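Local coordinates for protein thiosulfate sulfurtransferase (Pseudomonas aeruginosa, PDB 1YT8) that probably transfers sulfur from thiosulfate to cyanide, as rhodanese-family sulfurtransferases do, and is built from four rhodanese-like domains in one chain, at residues E31-A36 with D488-P493; R144-I149 with D184-V189; Y284-R289 with R303-G308; V434-S439 with G463-W468. All blocks are in the same frame, centred on the assembly; numbering follows the deposited sequence.

Contact 1: residues E31-A36 with D488-P493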
loop_
_atom_site.group_PDB
_atom_site.type_symbol
_atom_site.label_atom_id
_atom_site.label_comp_id
_atom_site.label_asym_id
_atom_site.label_seq_id
_atom_site.Cartn_x
_atom_site.Cartn_y
_atom_site.Cartn_z
ATOM N N GLU A 31 4.538 -6.992 13.046
ATOM C CA GLU A 31 5.329 -6.499 11.924
ATOM C C GLU A 31 4.750 -7.123 10.651
ATOM O O GLU A 31 3.986 -8.090 10.719
ATOM C CB GLU A 31 6.797 -6.901 12.076
ATOM C CG GLU A 31 7.507 -6.292 13.288
ATOM C CD GLU A 31 7.524 -4.773 13.259
ATOM O OE1 GLU A 31 7.690 -4.196 12.162
ATOM O OE2 GLU A 31 7.393 -4.150 14.334
ATOM N N GLU A 32 5.130 -6.589 9.494
ATOM C CA GLU A 32 4.598 -7.081 8.229
ATOM C C GLU A 32 4.859 -8.546 7.893
ATOM O O GLU A 32 3.961 -9.225 7.398
ATOM C CB GLU A 32 5.073 -6.202 7.062
ATOM C CG GLU A 32 4.303 -6.478 5.766
ATOM C CD GLU A 32 4.754 -5.626 4.592
ATOM O OE1 GLU A 32 5.923 -5.755 4.171
ATOM O OE2 GLU A 32 3.933 -4.833 4.082
ATOM N N ASP A 33 6.063 -9.056 8.152
ATOM C CA ASP A 33 6.311 -10.450 7.804
ATOM C C ASP A 33 5.383 -11.418 8.543
ATOM O O ASP A 33 4.820 -12.321 7.930
ATOM C CB ASP A 33 7.777 -10.833 8.021
ATOM C CG ASP A 33 8.142 -12.116 7.294
ATOM O OD1 ASP A 33 7.843 -12.218 6.084
ATOM O OD2 ASP A 33 8.721 -13.022 7.923
ATOM N N PRO A 34 5.223 -11.264 9.868
ATOM C CA PRO A 34 4.310 -12.213 10.519
ATOM C C PRO A 34 2.858 -12.004 10.055
ATOM O O PRO A 34 2.093 -12.958 9.938
ATOM C CB PRO A 34 4.524 -11.951 12.014
ATOM C CG PRO A 34 5.167 -10.590 12.073
ATOM C CD PRO A 34 6.047 -10.556 10.861
ATOM N N PHE A 35 2.494 -10.753 9.780
ATOM C CA PHE A 35 1.154 -10.427 9.284
ATOM C C PHE A 35 0.926 -11.202 7.987
ATOM O O PHE A 35 -0.111 -11.827 7.793
ATOM C CB PHE A 35 1.056 -8.921 8.993
ATOM C CG PHE A 35 -0.101 -8.534 8.101
ATOM C CD1 PHE A 35 -1.403 -8.494 8.594
ATOM C CD2 PHE A 35 0.121 -8.176 6.771
ATOM C CE1 PHE A 35 -2.470 -8.098 7.773
ATOM C CE2 PHE A 35 -0.933 -7.782 5.947
ATOM C CZ PHE A 35 -2.232 -7.742 6.449
ATOM N N ALA A 36 1.922 -11.164 7.111
ATOM C CA ALA A 36 1.842 -11.829 5.819
ATOM C C ALA A 36 1.720 -13.353 5.870
ATOM O O ALA A 36 1.432 -13.980 4.853
ATOM C CB ALA A 36 3.037 -11.433 4.965
ATOM N N ASP A 488 10.447 -6.834 9.515
ATOM C CA ASP A 488 9.669 -5.638 9.240
ATOM C C ASP A 488 9.105 -5.548 7.826
ATOM O O ASP A 488 8.237 -4.719 7.561
ATOM C CB ASP A 488 10.476 -4.371 9.598
ATOM C CG ASP A 488 11.777 -4.233 8.815
ATOM O OD1 ASP A 488 12.406 -5.253 8.470
ATOM O OD2 ASP A 488 12.188 -3.080 8.570
ATOM N N ARG A 489 9.577 -6.409 6.927
ATOM C CA ARG A 489 9.073 -6.414 5.557
ATOM C C ARG A 489 8.856 -7.810 4.985
ATOM O O ARG A 489 9.722 -8.678 5.074
ATOM C CB ARG A 489 10.005 -5.633 4.622
ATOM C CG ARG A 489 9.620 -5.786 3.149
ATOM C CD ARG A 489 10.384 -4.859 2.225
ATOM N NE ARG A 489 9.998 -5.081 0.831
ATOM C CZ ARG A 489 10.312 -6.167 0.131
ATOM N NH1 ARG A 489 11.030 -7.136 0.686
ATOM N NH2 ARG A 489 9.884 -6.298 -1.120
ATOM N N TYR A 490 7.687 -8.019 4.390
ATOM C CA TYR A 490 7.365 -9.295 3.767
ATOM C C TYR A 490 8.041 -9.323 2.401
ATOM O O TYR A 490 7.895 -8.389 1.612
ATOM C CB TYR A 490 5.850 -9.436 3.593
ATOM C CG TYR A 490 5.442 -10.567 2.673
ATOM C CD1 TYR A 490 5.866 -11.876 2.908
ATOM C CD2 TYR A 490 4.616 -10.330 1.573
ATOM C CE1 TYR A 490 5.471 -12.928 2.066
ATOM C CE2 TYR A 490 4.219 -11.372 0.724
ATOM C CZ TYR A 490 4.648 -12.665 0.976
ATOM O OH TYR A 490 4.247 -13.694 0.147
ATOM N N ARG A 491 8.787 -10.388 2.131
ATOM C CA ARG A 491 9.485 -10.534 0.857
ATOM C C ARG A 491 8.480 -10.913 -0.231
ATOM O O ARG A 491 8.202 -12.088 -0.452
ATOM C CB ARG A 491 10.562 -11.616 0.982
ATOM C CG ARG A 491 11.478 -11.751 -0.221
ATOM C CD ARG A 491 12.496 -12.865 0.005
ATOM N NE ARG A 491 13.464 -12.973 -1.084
ATOM C CZ ARG A 491 14.434 -13.883 -1.130
ATOM N NH1 ARG A 491 14.566 -14.764 -0.147
ATOM N NH2 ARG A 491 15.271 -13.916 -2.160
ATOM N N ARG A 492 7.928 -9.908 -0.900
ATOM C CA ARG A 492 6.951 -10.139 -1.956
ATOM C C ARG A 492 7.585 -10.867 -3.146
ATOM O O ARG A 492 8.524 -10.369 -3.763
ATOM C CB ARG A 492 6.355 -8.798 -2.396
ATOM C CG ARG A 492 5.617 -8.058 -1.273
ATOM C CD ARG A 492 5.548 -6.568 -1.555
ATOM N NE ARG A 492 4.656 -5.838 -0.653
ATOM C CZ ARG A 492 4.876 -5.639 0.645
ATOM N NH1 ARG A 492 5.970 -6.114 1.228
ATOM N NH2 ARG A 492 3.999 -4.946 1.361
ATOM N N PRO A 493 7.073 -12.059 -3.484
ATOM C CA PRO A 493 7.600 -12.849 -4.603
ATOM C C PRO A 493 7.415 -12.156 -5.947
ATOM O O PRO A 493 8.046 -12.526 -6.933
ATOM C CB PRO A 493 6.794 -14.148 -4.523
ATOM C CG PRO A 493 6.408 -14.233 -3.086
ATOM C CD PRO A 493 6.026 -12.812 -2.773
HETATM O O HOH W 1 6.654 -3.923 9.635
HETATM O O HOH W 2 9.274 -12.461 3.940
#
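OE1 of E32 is gripped by two donors from the segment 488-493. The backbone N of Y490 reaches it at 2.9 Å on the anti side of the carboxylate, nearly straight at 171°, and NH1 of R492 joins it. NH2 of R492 takes the other oxygen, OE2, at 2.7 Å, so the guanidinium meets the carboxylate end-on, one nitrogen to each oxygen. Both arginine bonds come from above the carboxylate plane, the two flat groups turned 52° apart. With CG anti to its backbone N (chi1 -167°) and the chain extended beyond, E32 reaches across to the segment 488-493 and its carboxylate stands perpendicular to the Y490 ring. The A36 methyl sits over a face of that ring, a CH-pi contact with CB 3.7 Å from the centroid, while OD1 of D33 lies at the ring edge. The Y490 hydroxyl is held by D111 and R110. Water 1 joins OE1 of E31 and the N of E32 to the O of D488, and OE2 of E31 binds S418 and S49; water 2 bridges OD1 of D33 and the N of R491. A C-terminal loop is thereby fastened to the short helix 32-35 of the first rhodanese-like domain.

Contact 2: residues R144-I149 with D184-V189; sequences RAEAVI and DPRTRV
E146 reaches across to T187, its side chain extended along its whole length. From CB, CG stands anti to the backbone N (chi1 179°), so the extended chain passes across T187. CG then comes within 3.1 Å of OG1 of T187, and CD follows at 3.0 Å from the same oxygen, the two side chains crossing at about a right angle. At the tip the oxygens part: OE1 lies 3.6 Å from CB of R186, and OE2 approaches OD2 of D184 to 3.7 Å. OE2 is also near OG1 of T187, but the angle is too poor for a hydrogen bond.

The like charges of E146 and D184 are probably eased by R186, which grips D184 side-on: NE binds OD1, and NH2 donates to the syn lone pair of OD2 at 2.7 Å. OD1 also accepts the backbone N of R186, closing an Asx turn inside the type I turn 184-187.

Beyond the turn the backbones pair as parallel strands. R188 N donates to E146 O at 3.1 Å and V148 N to R188 O at 2.9 Å, while water 3 ties E146 O to R186 O. The methyl of A147 rests against CB of R188 on one face of the sheet; on the other, V148 and V189 lie side by side through their CG2 methyls.

Strands 147-151 and 188-192 are neighbours in a five-stranded parallel sheet, flanked by 167-168 beyond the first and 215-218 beyond the second, with I149 packed on V137 of helix 134-142.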
loop_
_atom_site.group_PDB
_atom_site.type_symbol
_atom_site.label_atom_id
_atom_site.label_comp_id
_atom_site.label_asym_id
_atom_site.label_seq_id
_atom_site.Cartn_x
_atom_site.Cartn_y
_atom_site.Cartn_z
ATOM N N ARG A 144 7.228 -10.063 -34.970
ATOM C CA ARG A 144 7.166 -8.619 -35.182
ATOM C C ARG A 144 5.699 -8.208 -35.315
ATOM O O ARG A 144 5.344 -7.333 -36.111
ATOM C CB ARG A 144 7.942 -8.247 -36.446
ATOM C CG ARG A 144 9.293 -8.928 -36.504
ATOM C CD ARG A 144 9.973 -8.753 -37.838
ATOM N NE ARG A 144 11.012 -9.762 -38.010
ATOM C CZ ARG A 144 11.844 -9.813 -39.044
ATOM N NH1 ARG A 144 11.768 -8.904 -40.010
ATOM N NH2 ARG A 144 12.747 -10.783 -39.116
ATOM N N ALA A 145 4.855 -8.861 -34.526
ATOM C CA ALA A 145 3.422 -8.597 -34.534
ATOM C C ALA A 145 3.097 -7.175 -34.097
ATOM O O ALA A 145 3.816 -6.579 -33.293
ATOM C CB ALA A 145 2.713 -9.585 -33.619
ATOM N N GLU A 146 2.006 -6.638 -34.635
ATOM C CA GLU A 146 1.564 -5.302 -34.272
ATOM C C GLU A 146 0.855 -5.447 -32.933
ATOM O O GLU A 146 -0.322 -5.819 -32.867
ATOM C CB GLU A 146 0.591 -4.745 -35.312
ATOM C CG GLU A 146 0.068 -3.354 -34.966
ATOM C CD GLU A 146 -0.821 -2.788 -36.054
ATOM O OE1 GLU A 146 -1.813 -3.457 -36.412
ATOM O OE2 GLU A 146 -0.534 -1.673 -36.551
ATOM N N ALA A 147 1.592 -5.169 -31.866
ATOM C CA ALA A 147 1.053 -5.287 -30.526
ATOM C C ALA A 147 1.889 -4.456 -29.577
ATOM O O ALA A 147 3.083 -4.269 -29.795
ATOM C CB ALA A 147 1.079 -6.748 -30.081
ATOM N N VAL A 148 1.257 -3.947 -28.529
ATOM C CA VAL A 148 1.978 -3.177 -27.528
ATOM C C VAL A 148 1.762 -3.877 -26.199
ATOM O O VAL A 148 0.690 -4.430 -25.944
ATOM C CB VAL A 148 1.485 -1.708 -27.447
ATOM C CG1 VAL A 148 1.829 -0.982 -28.744
ATOM C CG2 VAL A 148 -0.009 -1.654 -27.178
ATOM N N ILE A 149 2.801 -3.895 -25.372
ATOM C CA ILE A 149 2.728 -4.526 -24.062
ATOM C C ILE A 149 2.777 -3.391 -23.053
ATOM O O ILE A 149 3.769 -2.667 -22.968
ATOM C CB ILE A 149 3.912 -5.495 -23.843
ATOM C CG1 ILE A 149 3.913 -6.555 -24.953
ATOM C CG2 ILE A 149 3.797 -6.172 -22.474
ATOM C CD1 ILE A 149 5.028 -7.590 -24.851
ATOM N N ASP A 184 -4.313 2.207 -33.927
ATOM C CA ASP A 184 -4.848 1.297 -34.933
ATOM C C ASP A 184 -5.681 0.228 -34.219
ATOM O O ASP A 184 -5.177 -0.484 -33.351
ATOM C CB ASP A 184 -3.700 0.633 -35.699
ATOM C CG ASP A 184 -4.156 -0.019 -36.992
ATOM O OD1 ASP A 184 -5.213 -0.683 -36.993
ATOM O OD2 ASP A 184 -3.445 0.125 -38.009
ATOM N N PRO A 185 -6.967 0.103 -34.572
ATOM C CA PRO A 185 -7.821 -0.902 -33.927
ATOM C C PRO A 185 -7.326 -2.337 -34.097
ATOM O O PRO A 185 -7.715 -3.227 -33.338
ATOM C CB PRO A 185 -9.184 -0.666 -34.579
ATOM C CG PRO A 185 -8.821 -0.163 -35.940
ATOM C CD PRO A 185 -7.698 0.808 -35.639
ATOM N N ARG A 186 -6.466 -2.568 -35.085
ATOM C CA ARG A 186 -5.929 -3.907 -35.321
ATOM C C ARG A 186 -4.806 -4.246 -34.336
ATOM O O ARG A 186 -4.514 -5.418 -34.098
ATOM C CB ARG A 186 -5.392 -4.022 -36.752
ATOM C CG ARG A 186 -6.441 -3.862 -37.838
ATOM C CD ARG A 186 -5.786 -3.752 -39.207
ATOM N NE ARG A 186 -4.868 -2.615 -39.273
ATOM C CZ ARG A 186 -4.163 -2.279 -40.350
ATOM N NH1 ARG A 186 -4.266 -2.991 -41.464
ATOM N NH2 ARG A 186 -3.354 -1.230 -40.313
ATOM N N THR A 187 -4.183 -3.218 -33.768
ATOM C CA THR A 187 -3.082 -3.404 -32.818
ATOM C C THR A 187 -3.517 -4.114 -31.539
ATOM O O THR A 187 -4.437 -3.667 -30.847
ATOM C CB THR A 187 -2.448 -2.047 -32.418
ATOM O OG1 THR A 187 -1.939 -1.394 -33.584
ATOM C CG2 THR A 187 -1.301 -2.252 -31.431
ATOM N N ARG A 188 -2.850 -5.222 -31.226
ATOM C CA ARG A 188 -3.163 -5.964 -30.011
ATOM C C ARG A 188 -2.647 -5.190 -28.809
ATOM O O ARG A 188 -1.585 -4.567 -28.871
ATOM C CB ARG A 188 -2.486 -7.336 -30.010
ATOM C CG ARG A 188 -2.838 -8.228 -31.176
ATOM C CD ARG A 188 -2.399 -9.657 -30.904
ATOM N NE ARG A 188 -3.025 -10.150 -29.687
ATOM C CZ ARG A 188 -3.464 -11.391 -29.513
ATOM N NH1 ARG A 188 -3.351 -12.289 -30.480
ATOM N NH2 ARG A 188 -4.031 -11.724 -28.366
ATOM N N VAL A 189 -3.400 -5.234 -27.718
ATOM C CA VAL A 189 -2.992 -4.575 -26.488
ATOM C C VAL A 189 -2.867 -5.676 -25.448
ATOM O O VAL A 189 -3.823 -6.412 -25.180
ATOM C CB VAL A 189 -4.018 -3.512 -26.031
ATOM C CG1 VAL A 189 -3.646 -2.977 -24.645
ATOM C CG2 VAL A 189 -4.036 -2.360 -27.027
HETATM O O HOH W 3 -2.428 -7.390 -34.329
#

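Contact 3: residues Y284-R289 with R303-G308; sequences YLLDVR and RSTPGG
L286 and T305 meet where a beta-alpha-beta unit of the rhodanese fold closes: strand 283-287 leads through helix 291-296 to the parallel edge strand 303-304. The OG1 of T305 occupies the position between its backbone N and carbonyl carbon (chi1 66°), which brings it to 3.4 Å from CB of L286; this buried hydroxyl has no hydrogen-bond partner in the model. The same torsion leaves CG2 4.0 Å from CD2 of L286, and the two side chains approach at a slant. L286 itself lies alongside R303 and points the same way, CD2 against the arginine CB, whereas the extended rest of R303 leads away from the segment 284-289 and touches W366.

The backbone ladder runs R303 N to L285 O, D287 N to R303 O and T305 N to D287 O, the middle bond almost straight at 175°. Past the strand, CB of V288 lies 3.5 Å from N of G307, and that N donates to V288 O at 2.9 Å as helix 307-312 begins.

D287 puts its CG anti to its own N (chi1 -169°), placing the carboxylate beside R289. OD1 takes both the N of R289, in an Asx turn, and its NE, using the syn lone pair for the latter. NH2 of R289 binds OD2 at 2.8 Å, a side-on grip that holds both groups; G297 and D330 are further partners of the guanidinium. A water ties the strand ends together, donating to D287 O and R289 O and accepting from OG of S304 at 2.6 Å.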
loop_
_atom_site.group_PDB
_atom_site.type_symbol
_atom_site.label_atom_id
_atom_site.label_comp_id
_atom_site.label_asym_id
_atom_site.label_seq_id
_atom_site.Cartn_x
_atom_site.Cartn_y
_atom_site.Cartn_z
ATOM N N TYR A 284 -12.651 9.342 2.854
ATOM C CA TYR A 284 -11.290 9.503 2.350
ATOM C C TYR A 284 -11.330 10.268 1.027
ATOM O O TYR A 284 -11.997 9.840 0.089
ATOM C CB TYR A 284 -10.646 8.135 2.083
ATOM C CG TYR A 284 -10.504 7.208 3.273
ATOM C CD1 TYR A 284 -9.513 7.414 4.234
ATOM C CD2 TYR A 284 -11.325 6.088 3.404
ATOM C CE1 TYR A 284 -9.339 6.519 5.297
ATOM C CE2 TYR A 284 -11.161 5.189 4.460
ATOM C CZ TYR A 284 -10.167 5.412 5.399
ATOM O OH TYR A 284 -10.009 4.529 6.436
ATOM N N LEU A 285 -10.617 11.388 0.953
ATOM C CA LEU A 285 -10.550 12.184 -0.274
ATOM C C LEU A 285 -9.242 11.780 -0.954
ATOM O O LEU A 285 -8.161 12.116 -0.471
ATOM C CB LEU A 285 -10.533 13.677 0.064
ATOM C CG LEU A 285 -10.474 14.651 -1.117
ATOM C CD1 LEU A 285 -11.673 14.425 -2.042
ATOM C CD2 LEU A 285 -10.465 16.079 -0.589
ATOM N N LEU A 286 -9.348 11.078 -2.079
ATOM C CA LEU A 286 -8.171 10.558 -2.783
ATOM C C LEU A 286 -7.967 11.006 -4.236
ATOM O O LEU A 286 -8.889 10.957 -5.042
ATOM C CB LEU A 286 -8.226 9.033 -2.739
ATOM C CG LEU A 286 -8.609 8.438 -1.379
ATOM C CD1 LEU A 286 -8.883 6.952 -1.538
ATOM C CD2 LEU A 286 -7.500 8.682 -0.370
ATOM N N ASP A 287 -6.735 11.409 -4.554
ATOM C CA ASP A 287 -6.339 11.871 -5.892
ATOM C C ASP A 287 -5.677 10.694 -6.628
ATOM O O ASP A 287 -4.591 10.257 -6.245
ATOM C CB ASP A 287 -5.335 13.024 -5.752
ATOM C CG ASP A 287 -5.066 13.750 -7.065
ATOM O OD1 ASP A 287 -4.859 13.085 -8.104
ATOM O OD2 ASP A 287 -5.040 15.001 -7.050
ATOM N N VAL A 288 -6.323 10.196 -7.682
ATOM C CA VAL A 288 -5.802 9.045 -8.426
ATOM C C VAL A 288 -4.857 9.326 -9.602
ATOM O O VAL A 288 -4.493 8.408 -10.350
ATOM C CB VAL A 288 -6.966 8.158 -8.938
ATOM C CG1 VAL A 288 -7.780 7.634 -7.757
ATOM C CG2 VAL A 288 -7.859 8.946 -9.896
ATOM N N ARG A 289 -4.451 10.580 -9.769
ATOM C CA ARG A 289 -3.542 10.940 -10.856
ATOM C C ARG A 289 -2.110 10.540 -10.492
ATOM O O ARG A 289 -1.872 9.971 -9.425
ATOM C CB ARG A 289 -3.614 12.448 -11.114
ATOM C CG ARG A 289 -5.015 12.961 -11.414
ATOM C CD ARG A 289 -5.020 14.479 -11.465
ATOM N NE ARG A 289 -4.595 15.039 -10.185
ATOM C CZ ARG A 289 -4.083 16.252 -10.031
ATOM N NH1 ARG A 289 -3.931 17.049 -11.083
ATOM N NH2 ARG A 289 -3.706 16.661 -8.826
ATOM N N ARG A 303 -5.291 13.083 -0.505
ATOM C CA ARG A 303 -4.072 12.290 -0.397
ATOM C C ARG A 303 -3.744 11.743 -1.780
ATOM O O ARG A 303 -4.646 11.470 -2.572
ATOM C CB ARG A 303 -4.282 11.129 0.583
ATOM C CG ARG A 303 -3.101 10.166 0.683
ATOM C CD ARG A 303 -3.342 9.048 1.699
ATOM N NE ARG A 303 -2.174 8.178 1.804
ATOM C CZ ARG A 303 -2.009 7.222 2.715
ATOM N NH1 ARG A 303 -2.943 6.987 3.630
ATOM N NH2 ARG A 303 -0.896 6.503 2.714
ATOM N N SER A 304 -2.459 11.587 -2.078
ATOM C CA SER A 304 -2.056 11.066 -3.378
ATOM C C SER A 304 -2.084 9.547 -3.380
ATOM O O SER A 304 -1.311 8.902 -2.673
ATOM C CB SER A 304 -0.648 11.542 -3.739
ATOM O OG SER A 304 -0.246 11.011 -4.993
ATOM N N THR A 305 -2.985 8.979 -4.172
ATOM C CA THR A 305 -3.093 7.530 -4.282
ATOM C C THR A 305 -3.354 7.169 -5.747
ATOM O O THR A 305 -4.494 6.930 -6.141
ATOM C CB THR A 305 -4.242 6.963 -3.389
ATOM O OG1 THR A 305 -5.511 7.424 -3.871
ATOM C CG2 THR A 305 -4.074 7.410 -1.946
ATOM N N PRO A 306 -2.297 7.143 -6.575
ATOM C CA PRO A 306 -2.452 6.804 -7.994
ATOM C C PRO A 306 -3.453 5.657 -8.140
ATOM O O PRO A 306 -3.357 4.651 -7.442
ATOM C CB PRO A 306 -1.035 6.425 -8.406
ATOM C CG PRO A 306 -0.213 7.390 -7.603
ATOM C CD PRO A 306 -0.875 7.337 -6.234
ATOM N N GLY A 307 -4.414 5.831 -9.039
ATOM C CA GLY A 307 -5.463 4.845 -9.247
ATOM C C GLY A 307 -5.133 3.366 -9.251
ATOM O O GLY A 307 -5.754 2.588 -8.522
ATOM N N GLY A 308 -4.181 2.968 -10.086
ATOM C CA GLY A 308 -3.810 1.564 -10.175
ATOM C C GLY A 308 -3.394 0.972 -8.842
ATOM O O GLY A 308 -3.751 -0.161 -8.514
HETATM O O HOH W 4 -2.078 11.162 -6.874
#

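Contact 4: residues V434-S439 with G463-W468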
loop_
_atom_site.group_PDB
_atom_site.type_symbol
_atom_site.label_atom_id
_atom_site.label_comp_id
_atom_site.label_asym_id
_atom_site.label_seq_id
_atom_site.Cartn_x
_atom_site.Cartn_y
_atom_site.Cartn_z
ATOM N N VAL A 434 21.365 7.366 21.776
ATOM C CA VAL A 434 21.038 8.373 20.781
ATOM C C VAL A 434 20.186 7.637 19.752
ATOM O O VAL A 434 20.619 6.635 19.183
ATOM C CB VAL A 434 22.295 8.945 20.101
ATOM C CG1 VAL A 434 21.880 9.930 19.010
ATOM C CG2 VAL A 434 23.172 9.651 21.135
ATOM N N LEU A 435 18.968 8.120 19.532
ATOM C CA LEU A 435 18.059 7.471 18.592
ATOM C C LEU A 435 18.010 8.193 17.249
ATOM O O LEU A 435 18.058 9.421 17.189
ATOM C CB LEU A 435 16.651 7.405 19.191
ATOM C CG LEU A 435 16.555 7.052 20.684
ATOM C CD1 LEU A 435 15.086 6.909 21.054
ATOM C CD2 LEU A 435 17.311 5.766 20.996
ATOM N N THR A 436 17.908 7.424 16.170
ATOM C CA THR A 436 17.847 8.011 14.842
ATOM C C THR A 436 16.962 7.191 13.907
ATOM O O THR A 436 16.497 6.107 14.249
ATOM C CB THR A 436 19.262 8.115 14.209
ATOM O OG1 THR A 436 19.203 8.902 13.011
ATOM C CG2 THR A 436 19.796 6.729 13.857
ATOM N N CYS A 437 16.728 7.753 12.732
ATOM C CA CYS A 437 15.966 7.123 11.662
ATOM C C CYS A 437 16.175 8.078 10.498
ATOM O O CYS A 437 16.984 9.005 10.605
ATOM C CB CYS A 437 14.475 6.969 12.013
ATOM S SG CYS A 437 13.507 8.479 12.194
ATOM N N GLY A 438 15.471 7.865 9.393
ATOM C CA GLY A 438 15.648 8.734 8.244
ATOM C C GLY A 438 15.681 10.222 8.549
ATOM O O GLY A 438 16.635 10.918 8.196
ATOM N N SER A 439 14.647 10.708 9.229
ATOM C CA SER A 439 14.534 12.126 9.549
ATOM C C SER A 439 14.438 12.427 11.041
ATOM O O SER A 439 14.405 13.592 11.425
ATOM C CB SER A 439 13.293 12.690 8.865
ATOM O OG SER A 439 12.129 12.058 9.384
ATOM N N GLY A 463 17.523 15.832 13.163
ATOM C CA GLY A 463 17.495 15.641 11.721
ATOM C C GLY A 463 17.744 14.215 11.259
ATOM O O GLY A 463 17.740 13.930 10.057
ATOM N N GLY A 464 17.973 13.314 12.209
ATOM C CA GLY A 464 18.206 11.922 11.867
ATOM C C GLY A 464 19.424 11.640 11.006
ATOM O O GLY A 464 20.306 12.484 10.842
ATOM N N THR A 465 19.463 10.437 10.443
ATOM C CA THR A 465 20.574 10.004 9.609
ATOM C C THR A 465 20.773 10.897 8.386
ATOM O O THR A 465 21.899 11.068 7.913
ATOM C CB THR A 465 20.374 8.541 9.167
ATOM O OG1 THR A 465 20.187 7.722 10.331
ATOM C CG2 THR A 465 21.586 8.038 8.391
ATOM N N SER A 466 19.688 11.470 7.876
ATOM C CA SER A 466 19.785 12.354 6.719
ATOM C C SER A 466 20.648 13.566 7.050
ATOM O O SER A 466 21.427 14.032 6.214
ATOM C CB SER A 466 18.393 12.816 6.275
ATOM O OG SER A 466 17.692 11.758 5.649
ATOM N N ALA A 467 20.502 14.072 8.270
ATOM C CA ALA A 467 21.279 15.222 8.720
ATOM C C ALA A 467 22.749 14.828 8.840
ATOM O O ALA A 467 23.637 15.589 8.456
ATOM C CB ALA A 467 20.757 15.713 10.063
ATOM N N TRP A 468 22.992 13.636 9.380
ATOM C CA TRP A 468 24.346 13.115 9.545
ATOM C C TRP A 468 25.014 13.049 8.177
ATOM O O TRP A 468 26.135 13.528 7.998
ATOM C CB TRP A 468 24.293 11.723 10.189
ATOM C CG TRP A 468 25.617 11.012 10.286
ATOM C CD1 TRP A 468 26.256 10.327 9.290
ATOM C CD2 TRP A 468 26.459 10.917 11.441
ATOM N NE1 TRP A 468 27.441 9.810 9.755
ATOM C CE2 TRP A 468 27.592 10.156 11.072
ATOM C CE3 TRP A 468 26.368 11.399 12.755
ATOM C CZ2 TRP A 468 28.629 9.867 11.971
ATOM C CZ3 TRP A 468 27.399 11.112 13.648
ATOM C CH2 TRP A 468 28.514 10.352 13.250
#
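T465, with G438 and S439, has the largest share of the buried surface, and its side chain faces T436 at the end of strand 432-436. The hydroxyls OG1 of T436 and OG1 of T465 are hydrogen-bonded at 3.1 Å, either being a possible donor, and the two side chains cross at about a right angle. T436 presents its oxygen this way because OG1 stands anti to the backbone N (chi1 -170°). T465 N donates to C437 O at 2.9 Å.

G438 contributes its carbonyl. S466 grips that O twice, from opposite faces of its plane: the backbone N at 3.1 Å and the hydroxyl OG at 2.9 Å, the latter from above the plane. This junction belongs to the last rhodanese-like domain of the chain, where strand 432-436 of the parallel sheet runs into a loop before helix 441-454 and helix 464-470 opens beside that loop. C437 directly follows its strand, as C193 of the sulfite pocket follows strand 188-192 in the second domain; the place probably corresponds to the active-site loop of rhodaneses. The loop carbonyls of C437 and G438 accept N-H groups from helix 464-470.

S439 meets G463 through its backbone, O lying 3.4 Å from C of G463, while its CB points away. G464, at positive phi, brings its CA to 3.4 Å from C437 O, a CA-H...O contact.

Each contact belongs to a different one of the four rhodanese-like domains, though contact 1 also recruits a late loop. That contact pairs residues from near both ends of the chain and so encloses the other three, which follow in series as contact 2, contact 3 and contact 4. Contact 2 joins the second and fourth strands of its parallel sheet, contact 3 the second and third of another, the third being an edge strand; their centres are about 30 Å apart. Contact 4 ties a strand's end to a helix. Contacts 2 and 4 are the most distant, about 50 Å between centres; contacts 1 and 4 are about 25 Å between centres. Loop 488-493 therefore links the C-terminal part back to the first domain.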